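Local structure of phospholipase C beta (Meleagris gallopavo, 1JAD) at residues A[35-40]-A[106-111]; A[54-59]-A[239-244]. The protein belongs to the phospholipase C beta family, and this C-terminal fragment folds into an elongated coiled coil of long helices, with two chains in the assembly. One frame throughout, in Å; residues are numbered along the deposited sequence.

Contact 1. Residues A[35-40]-A[106-111]; sequences KKQEKE and ATEQTA
Gln37 reaches from helix 28-64 to meet Glu108 of helix 75-155, the two extended side chains coming from opposite directions. NE2 of Gln37 donates to OE1 of Glu108 at 2.5 Å, with an N-H...O angle of 146°. That length is short, so its exact value is doubtful. The bond is not coplanar: the carboxylate oxygen is met from above its plane, 42° out of it, while the acceptor lies only 18° off the amide plane. His105, one turn before Gln109, locks the pair: its carbonyl O takes a second bond from Gln37 NE2, and its ND1 is hydrogen-bonded to Glu108 OE1. Two bonds thus hold each of these atoms, which fixes the turn of the largely buried amide. The other amide atom, OE1 of Gln37, lies 3.5 Å from CG of Gln109, whose chain packs onto Phe30 and Leu34 as well. The second Glu108 oxygen, OE2, accepts a hydrogen bond from a water 3.0 Å away that also donates to Glu40 OE1 at 2.7 Å. The water thus bridges two carboxylates that probably both carry charge, and Arg101 pairs with Glu40. This is a partly buried polar contact between neighbouring helices of a long coiled coil.

Contact 2. Residues A[54-59]-A[239-244]; sequences ELLQKY and KNYMKE
The ring of Tyr241, from helix 161-245, lies against Leu56 of helix 28-64, and the contacts round the ring are mainly apolar. CD2 of Leu56 sits over the centre of one face, 4.2 Å from the ring centroid and just 6° off the normal, a CH-pi contact. Lower on the same side chain, CB of Leu56 comes within 3.8 Å of Tyr241 CE1, so the leucine lies along the ring while the two side chains slide past each other in opposite directions. Tyr59 adds its CB at the ring edge, near the ring plane, 4.3 Å from Tyr241 CE2. Beyond CB its own ring leads away to helix 75-155, packing on Arg82 and Leu83, with the hydroxyl bonded to Glu86.

Tyr241 can span the gap because its CG is anti to the backbone N (chi1 -176°), which carries the ring across to helix 28-64. The short helix segments cross at -46° with their axes 12.0 Å apart, wide for a close crossing, and one long aromatic side chain fills the distance. The helices splay here, within the elongated helical bundle and near the C-terminal end of helix 161-245, with Phe63 also packing on Tyr241 and on the selenomethionine Met242.

The polar part is small. Tyr241 OH gives a weak hydrogen bond to Leu56 O; the separation is 2.5 Å, so its exact length is doubtful. The same carbonyl is bonded to Ser60 OG and weakly to Tyr59 N, and Ser60 OG is in turn weakly linked to the tyrosine hydroxyl. Just past the ring the helix kinks: Lys243 N and Glu244 N bond three residues back, Glu244 N to Tyr241 O at 3.0 Å.

Both contacts use helix 28-64, which at 35-40 meets helix 75-155 and at 54-59 meets helix 161-245, so one helix is tied to both of the long ones. Their centres are 35 Å apart and their nearest atoms about 16 Å. The centre of contact 1 lies about 11 Å from the centre of the chain, that of contact 2 about 45 Å, towards one end of the rod. Both are partly buried, but the chemistry differs. The mid-rod contact is almost wholly polar, with amide, carboxylates and water, whereas the distal one rests on a tyrosine face and aliphatic carbons with a weak hydroxyl bond.

Contact 1. Residues A[35-40]-A[106-111]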
ATOM      1  N   LYS A  35      -2.728  -9.598 -21.451  1.00 52.30           N
ATOM      2  CA  LYS A  35      -2.992  -9.748 -22.872  1.00 53.21           C
ATOM      3  C   LYS A  35      -2.496  -8.537 -23.638  1.00 52.96           C
ATOM      4  O   LYS A  35      -1.914  -8.678 -24.713  1.00 53.26           O
ATOM      5  CB  LYS A  35      -4.482  -9.950 -23.145  1.00 55.04           C
ATOM      6  CG  LYS A  35      -5.013 -11.314 -22.743  1.00 58.55           C
ATOM      7  CD  LYS A  35      -6.413 -11.538 -23.296  1.00 61.78           C
ATOM      8  CE  LYS A  35      -6.939 -12.919 -22.934  1.00 63.48           C
ATOM      9  NZ  LYS A  35      -7.037 -13.110 -21.456  1.00 65.23           N
ATOM     10  N   LYS A  36      -2.722  -7.346 -23.094  1.00 52.11           N
ATOM     11  CA  LYS A  36      -2.265  -6.144 -23.771  1.00 52.59           C
ATOM     12  C   LYS A  36      -0.751  -6.138 -23.859  1.00 53.35           C
ATOM     13  O   LYS A  36      -0.181  -5.939 -24.930  1.00 54.31           O
ATOM     14  CB  LYS A  36      -2.726  -4.885 -23.042  1.00 52.39           C
ATOM     15  CG  LYS A  36      -2.200  -3.622 -23.700  1.00 53.18           C
ATOM     16  CD  LYS A  36      -2.801  -2.354 -23.122  1.00 52.31           C
ATOM     17  CE  LYS A  36      -2.288  -1.148 -23.897  1.00 53.64           C
ATOM     18  NZ  LYS A  36      -2.829   0.143 -23.400  1.00 53.77           N
ATOM     19  N   GLN A  37      -0.101  -6.363 -22.724  1.00 53.65           N
ATOM     20  CA  GLN A  37       1.351  -6.376 -22.677  1.00 52.83           C
ATOM     21  C   GLN A  37       1.925  -7.368 -23.675  1.00 53.13           C
ATOM     22  O   GLN A  37       2.998  -7.134 -24.230  1.00 54.22           O
ATOM     23  CB  GLN A  37       1.845  -6.719 -21.267  1.00 52.06           C
ATOM     24  CG  GLN A  37       1.345  -5.768 -20.185  1.00 51.96           C
ATOM     25  CD  GLN A  37       1.963  -6.042 -18.823  1.00 50.78           C
ATOM     26  OE1 GLN A  37       1.995  -7.184 -18.360  1.00 50.05           O
ATOM     27  NE2 GLN A  37       2.438  -4.991 -18.168  1.00 48.11           N
ATOM     28  N   GLU A  38       1.225  -8.473 -23.912  1.00 53.67           N
ATOM     29  CA  GLU A  38       1.729  -9.463 -24.855  1.00 55.24           C
ATOM     30  C   GLU A  38       1.536  -8.990 -26.289  1.00 55.46           C
ATOM     31  O   GLU A  38       2.208  -9.462 -27.206  1.00 56.04           O
ATOM     32  CB  GLU A  38       1.049 -10.816 -24.650  1.00 58.04           C
ATOM     33  CG  GLU A  38       1.606 -11.908 -25.556  1.00 61.98           C
ATOM     34  CD  GLU A  38       3.128 -11.997 -25.492  1.00 64.49           C
ATOM     35  OE1 GLU A  38       3.673 -12.261 -24.397  1.00 66.37           O
ATOM     36  OE2 GLU A  38       3.782 -11.796 -26.541  1.00 65.83           O
ATOM     37  N   LYS A  39       0.612  -8.057 -26.483  1.00 55.40           N
ATOM     38  CA  LYS A  39       0.370  -7.498 -27.803  1.00 54.83           C
ATOM     39  C   LYS A  39       1.546  -6.584 -28.102  1.00 52.92           C
ATOM     40  O   LYS A  39       2.088  -6.585 -29.205  1.00 53.61           O
ATOM     41  CB  LYS A  39      -0.926  -6.686 -27.812  1.00 57.17           C
ATOM     42  CG  LYS A  39      -2.191  -7.520 -27.661  1.00 59.40           C
ATOM     43  CD  LYS A  39      -2.438  -8.376 -28.895  1.00 61.11           C
ATOM     44  CE  LYS A  39      -2.640  -7.509 -30.139  1.00 61.81           C
ATOM     45  NZ  LYS A  39      -3.811  -6.584 -30.012  1.00 61.04           N
ATOM     46  N   GLU A  40       1.936  -5.804 -27.099  1.00 50.09           N
ATOM     47  CA  GLU A  40       3.055  -4.881 -27.227  1.00 48.08           C
ATOM     48  C   GLU A  40       4.360  -5.597 -27.579  1.00 47.43           C
ATOM     49  O   GLU A  40       5.187  -5.056 -28.317  1.00 47.71           O
ATOM     50  CB  GLU A  40       3.242  -4.091 -25.925  1.00 47.20           C
ATOM     51  CG  GLU A  40       2.152  -3.075 -25.633  1.00 47.18           C
ATOM     52  CD  GLU A  40       2.319  -2.424 -24.262  1.00 49.69           C
ATOM     53  OE1 GLU A  40       3.455  -2.012 -23.932  1.00 48.63           O
ATOM     54  OE2 GLU A  40       1.312  -2.309 -23.519  1.00 52.57           O
ATOM     55  N   ALA A 106       6.621  -5.459 -15.924  1.00 31.23           N
ATOM     56  CA  ALA A 106       6.722  -5.883 -14.536  1.00 31.38           C
ATOM     57  C   ALA A 106       6.202  -4.759 -13.618  1.00 31.40           C
ATOM     58  O   ALA A 106       5.438  -5.002 -12.679  1.00 32.15           O
ATOM     59  CB  ALA A 106       8.177  -6.235 -14.198  1.00 29.30           C
ATOM     60  N   THR A 107       6.602  -3.526 -13.898  1.00 30.29           N
ATOM     61  CA  THR A 107       6.137  -2.405 -13.091  1.00 30.32           C
ATOM     62  C   THR A 107       4.631  -2.156 -13.293  1.00 31.70           C
ATOM     63  O   THR A 107       3.962  -1.581 -12.431  1.00 33.64           O
ATOM     64  CB  THR A 107       6.941  -1.114 -13.424  1.00 29.65           C
ATOM     65  OG1 THR A 107       8.302  -1.279 -13.006  1.00 27.42           O
ATOM     66  CG2 THR A 107       6.351   0.098 -12.728  1.00 28.49           C
ATOM     67  N   GLU A 108       4.090  -2.601 -14.422  1.00 32.67           N
ATOM     68  CA  GLU A 108       2.672  -2.399 -14.702  1.00 31.63           C
ATOM     69  C   GLU A 108       1.803  -3.402 -13.970  1.00 31.16           C
ATOM     70  O   GLU A 108       0.709  -3.071 -13.529  1.00 30.29           O
ATOM     71  CB  GLU A 108       2.397  -2.505 -16.210  1.00 34.91           C
ATOM     72  CG  GLU A 108       3.134  -1.476 -17.072  1.00 37.36           C
ATOM     73  CD  GLU A 108       2.912  -1.689 -18.567  1.00 38.52           C
ATOM     74  OE1 GLU A 108       3.239  -2.787 -19.071  1.00 37.10           O
ATOM     75  OE2 GLU A 108       2.417  -0.758 -19.235  1.00 38.27           O
ATOM     76  N   GLN A 109       2.281  -4.637 -13.851  1.00 30.84           N
ATOM     77  CA  GLN A 109       1.520  -5.673 -13.169  1.00 30.11           C
ATOM     78  C   GLN A 109       1.450  -5.337 -11.680  1.00 31.27           C
ATOM     79  O   GLN A 109       0.384  -5.412 -11.065  1.00 28.26           O
ATOM     80  CB  GLN A 109       2.174  -7.041 -13.393  1.00 29.90           C
ATOM     81  CG  GLN A 109       2.353  -7.378 -14.869  1.00 31.55           C
ATOM     82  CD  GLN A 109       2.908  -8.772 -15.117  1.00 33.65           C
ATOM     83  OE1 GLN A 109       3.261  -9.118 -16.250  1.00 31.52           O
ATOM     84  NE2 GLN A 109       2.980  -9.583 -14.065  1.00 35.66           N
ATOM     85  N   THR A 110       2.584  -4.946 -11.104  1.00 31.16           N
ATOM     86  CA  THR A 110       2.608  -4.587  -9.695  1.00 31.95           C
ATOM     87  C   THR A 110       1.600  -3.485  -9.429  1.00 33.95           C
ATOM     88  O   THR A 110       0.772  -3.597  -8.522  1.00 36.75           O
ATOM     89  CB  THR A 110       4.015  -4.123  -9.251  1.00 30.28           C
ATOM     90  OG1 THR A 110       4.903  -5.247  -9.264  1.00 29.10           O
ATOM     91  CG2 THR A 110       3.981  -3.525  -7.846  1.00 25.86           C
ATOM     92  N   ALA A 111       1.661  -2.423 -10.225  1.00 34.14           N
ATOM     93  CA  ALA A 111       0.744  -1.306 -10.064  1.00 33.74           C
ATOM     94  C   ALA A 111      -0.693  -1.792 -10.098  1.00 34.01           C
ATOM     95  O   ALA A 111      -1.506  -1.439  -9.235  1.00 33.31           O
ATOM     96  CB  ALA A 111       0.966  -0.290 -11.164  1.00 33.15           C
TER
HETATM   97  O   HOH W   1       4.009  -0.539 -21.716  1.00 30.71           O

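Contact 2. Residues A[54-59]-A[239-244]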
ATOM      1  N   GLU A  54      14.523  -4.180 -43.655  1.00 54.77           N
ATOM      2  CA  GLU A  54      14.764  -2.862 -44.209  1.00 54.59           C
ATOM      3  C   GLU A  54      16.251  -2.524 -44.268  1.00 54.37           C
ATOM      4  O   GLU A  54      16.673  -1.682 -45.056  1.00 53.83           O
ATOM      5  CB  GLU A  54      14.006  -1.851 -43.359  1.00 55.67           C
ATOM      6  CG  GLU A  54      13.942  -0.454 -43.897  1.00 57.44           C
ATOM      7  CD  GLU A  54      12.910   0.367 -43.153  1.00 58.17           C
ATOM      8  OE1 GLU A  54      12.743   1.560 -43.487  1.00 60.52           O
ATOM      9  OE2 GLU A  54      12.260  -0.188 -42.240  1.00 54.41           O
ATOM     10  N   LEU A  55      17.040  -3.192 -43.436  1.00 55.41           N
ATOM     11  CA  LEU A  55      18.484  -2.976 -43.393  1.00 56.03           C
ATOM     12  C   LEU A  55      19.179  -3.811 -44.468  1.00 57.03           C
ATOM     13  O   LEU A  55      20.216  -3.408 -45.003  1.00 58.14           O
ATOM     14  CB  LEU A  55      19.041  -3.345 -42.009  1.00 55.40           C
ATOM     15  CG  LEU A  55      20.547  -3.176 -41.767  1.00 54.91           C
ATOM     16  CD1 LEU A  55      20.958  -1.729 -42.011  1.00 56.86           C
ATOM     17  CD2 LEU A  55      20.884  -3.582 -40.342  1.00 55.23           C
ATOM     18  N   LEU A  56      18.617  -4.976 -44.781  1.00 56.80           N
ATOM     19  CA  LEU A  56      19.204  -5.827 -45.807  1.00 56.76           C
ATOM     20  C   LEU A  56      18.885  -5.227 -47.173  1.00 57.03           C
ATOM     21  O   LEU A  56      19.727  -5.227 -48.070  1.00 56.26           O
ATOM     22  CB  LEU A  56      18.658  -7.254 -45.708  1.00 56.22           C
ATOM     23  CG  LEU A  56      18.931  -7.984 -44.391  1.00 55.45           C
ATOM     24  CD1 LEU A  56      18.414  -9.402 -44.480  1.00 55.43           C
ATOM     25  CD2 LEU A  56      20.418  -7.996 -44.104  1.00 55.98           C
ATOM     26  N   GLN A  57      17.671  -4.708 -47.323  1.00 57.27           N
ATOM     27  CA  GLN A  57      17.269  -4.083 -48.576  1.00 58.09           C
ATOM     28  C   GLN A  57      18.290  -3.009 -48.939  1.00 56.60           C
ATOM     29  O   GLN A  57      18.723  -2.914 -50.083  1.00 56.34           O
ATOM     30  CB  GLN A  57      15.877  -3.457 -48.434  1.00 61.86           C
ATOM     31  CG  GLN A  57      15.435  -2.567 -49.605  1.00 66.57           C
ATOM     32  CD  GLN A  57      15.456  -3.278 -50.957  1.00 69.43           C
ATOM     33  OE1 GLN A  57      16.521  -3.651 -51.463  1.00 70.59           O
ATOM     34  NE2 GLN A  57      14.273  -3.470 -51.545  1.00 69.59           N
ATOM     35  N   LYS A  58      18.670  -2.211 -47.947  1.00 55.02           N
ATOM     36  CA  LYS A  58      19.641  -1.142 -48.130  1.00 53.54           C
ATOM     37  C   LYS A  58      20.949  -1.686 -48.697  1.00 53.77           C
ATOM     38  O   LYS A  58      21.572  -1.055 -49.556  1.00 53.34           O
ATOM     39  CB  LYS A  58      19.898  -0.448 -46.793  1.00 53.57           C
ATOM     40  CG  LYS A  58      20.985   0.615 -46.824  1.00 53.81           C
ATOM     41  CD  LYS A  58      21.286   1.101 -45.415  1.00 54.29           C
ATOM     42  CE  LYS A  58      22.496   2.018 -45.391  1.00 57.14           C
ATOM     43  NZ  LYS A  58      22.894   2.396 -43.995  1.00 59.19           N
ATOM     44  N   TYR A  59      21.374  -2.852 -48.214  1.00 53.18           N
ATOM     45  CA  TYR A  59      22.605  -3.454 -48.708  1.00 53.08           C
ATOM     46  C   TYR A  59      22.426  -4.230 -49.999  1.00 54.05           C
ATOM     47  O   TYR A  59      23.363  -4.856 -50.487  1.00 53.95           O
ATOM     48  CB  TYR A  59      23.243  -4.350 -47.648  1.00 51.69           C
ATOM     49  CG  TYR A  59      24.030  -3.558 -46.639  1.00 51.05           C
ATOM     50  CD1 TYR A  59      23.395  -2.671 -45.766  1.00 49.70           C
ATOM     51  CD2 TYR A  59      25.423  -3.635 -46.608  1.00 49.43           C
ATOM     52  CE1 TYR A  59      24.130  -1.875 -44.891  1.00 49.04           C
ATOM     53  CE2 TYR A  59      26.167  -2.845 -45.740  1.00 49.03           C
ATOM     54  CZ  TYR A  59      25.518  -1.965 -44.886  1.00 49.36           C
ATOM     55  OH  TYR A  59      26.263  -1.156 -44.054  1.00 47.80           O
ATOM     56  N   LYS A 239      26.086 -14.656 -44.143  1.00 65.47           N
ATOM     57  CA  LYS A 239      26.647 -15.678 -45.026  1.00 64.90           C
ATOM     58  C   LYS A 239      25.541 -16.161 -45.968  1.00 64.86           C
ATOM     59  O   LYS A 239      25.722 -16.198 -47.186  1.00 65.03           O
ATOM     60  CB  LYS A 239      27.178 -16.844 -44.190  1.00 64.38           C
ATOM     61  CG  LYS A 239      27.898 -17.919 -44.974  1.00 64.29           C
ATOM     62  CD  LYS A 239      28.330 -19.059 -44.059  1.00 65.33           C
ATOM     63  CE  LYS A 239      29.171 -18.555 -42.885  1.00 65.30           C
ATOM     64  NZ  LYS A 239      30.394 -17.832 -43.333  1.00 65.91           N
ATOM     65  N   ASN A 240      24.399 -16.530 -45.392  1.00 64.73           N
ATOM     66  CA  ASN A 240      23.253 -16.979 -46.175  1.00 65.51           C
ATOM     67  C   ASN A 240      22.844 -15.857 -47.120  1.00 65.70           C
ATOM     68  O   ASN A 240      22.425 -16.101 -48.252  1.00 65.99           O
ATOM     69  CB  ASN A 240      22.064 -17.305 -45.261  1.00 66.59           C
ATOM     70  CG  ASN A 240      22.243 -18.603 -44.492  1.00 67.20           C
ATOM     71  OD1 ASN A 240      23.240 -18.800 -43.794  1.00 66.74           O
ATOM     72  ND2 ASN A 240      21.262 -19.493 -44.608  1.00 67.94           N
ATOM     73  N   TYR A 241      22.970 -14.626 -46.632  1.00 65.45           N
ATOM     74  CA  TYR A 241      22.611 -13.431 -47.389  1.00 65.19           C
ATOM     75  C   TYR A 241      23.540 -13.199 -48.585  1.00 65.22           C
ATOM     76  O   TYR A 241      23.092 -12.782 -49.657  1.00 65.26           O
ATOM     77  CB  TYR A 241      22.635 -12.217 -46.456  1.00 64.44           C
ATOM     78  CG  TYR A 241      22.181 -10.924 -47.084  1.00 64.41           C
ATOM     79  CD1 TYR A 241      20.873 -10.771 -47.541  1.00 64.94           C
ATOM     80  CD2 TYR A 241      23.058  -9.846 -47.214  1.00 64.81           C
ATOM     81  CE1 TYR A 241      20.444  -9.574 -48.112  1.00 65.20           C
ATOM     82  CE2 TYR A 241      22.641  -8.645 -47.783  1.00 65.35           C
ATOM     83  CZ  TYR A 241      21.333  -8.516 -48.228  1.00 65.51           C
ATOM     84  OH  TYR A 241      20.913  -7.328 -48.781  1.00 66.18           O
HETATM   85  N   MSE A 242      24.830 -13.475 -48.403  1.00 65.06           N
HETATM   86  CA  MSE A 242      25.810 -13.294 -49.470  1.00 65.91           C
HETATM   87  C   MSE A 242      25.682 -14.356 -50.560  1.00 67.21           C
HETATM   88  O   MSE A 242      26.490 -14.407 -51.487  1.00 67.92           O
HETATM   89  CB  MSE A 242      27.238 -13.307 -48.906  1.00 64.96           C
HETATM   90  CG  MSE A 242      27.553 -12.155 -47.956  1.00 64.64           C
HETATM   91 SE   MSE A 242      27.325 -10.501 -48.683  1.00 66.17          SE
HETATM   92  CE  MSE A 242      28.571 -10.497 -50.003  1.00 62.59           C
ATOM     93  N   LYS A 243      24.671 -15.207 -50.440  1.00 68.41           N
ATOM     94  CA  LYS A 243      24.430 -16.247 -51.428  1.00 70.11           C
ATOM     95  C   LYS A 243      23.137 -15.905 -52.155  1.00 72.51           C
ATOM     96  O   LYS A 243      22.808 -16.488 -53.186  1.00 72.86           O
ATOM     97  CB  LYS A 243      24.311 -17.609 -50.744  1.00 68.65           C
ATOM     98  CG  LYS A 243      25.570 -18.033 -50.006  1.00 69.33           C
ATOM     99  CD  LYS A 243      25.414 -19.407 -49.377  1.00 69.84           C
ATOM    100  CE  LYS A 243      26.688 -19.838 -48.674  1.00 69.54           C
ATOM    101  NZ  LYS A 243      26.552 -21.183 -48.051  1.00 70.53           N
ATOM    102  N   GLU A 244      22.410 -14.942 -51.601  1.00 75.46           N
ATOM    103  CA  GLU A 244      21.146 -14.494 -52.165  1.00 78.35           C
ATOM    104  C   GLU A 244      21.416 -13.254 -53.010  1.00 80.50           C
ATOM    105  O   GLU A 244      20.579 -12.847 -53.818  1.00 81.10           O
ATOM    106  CB  GLU A 244      20.170 -14.142 -51.036  1.00 78.57           C
ATOM    107  CG  GLU A 244      19.943 -15.266 -50.028  1.00 79.49           C
ATOM    108  CD  GLU A 244      19.110 -14.829 -48.830  1.00 80.54           C
ATOM    109  OE1 GLU A 244      17.943 -14.426 -49.020  1.00 81.30           O
ATOM    110  OE2 GLU A 244      19.624 -14.888 -47.693  1.00 81.52           O
TER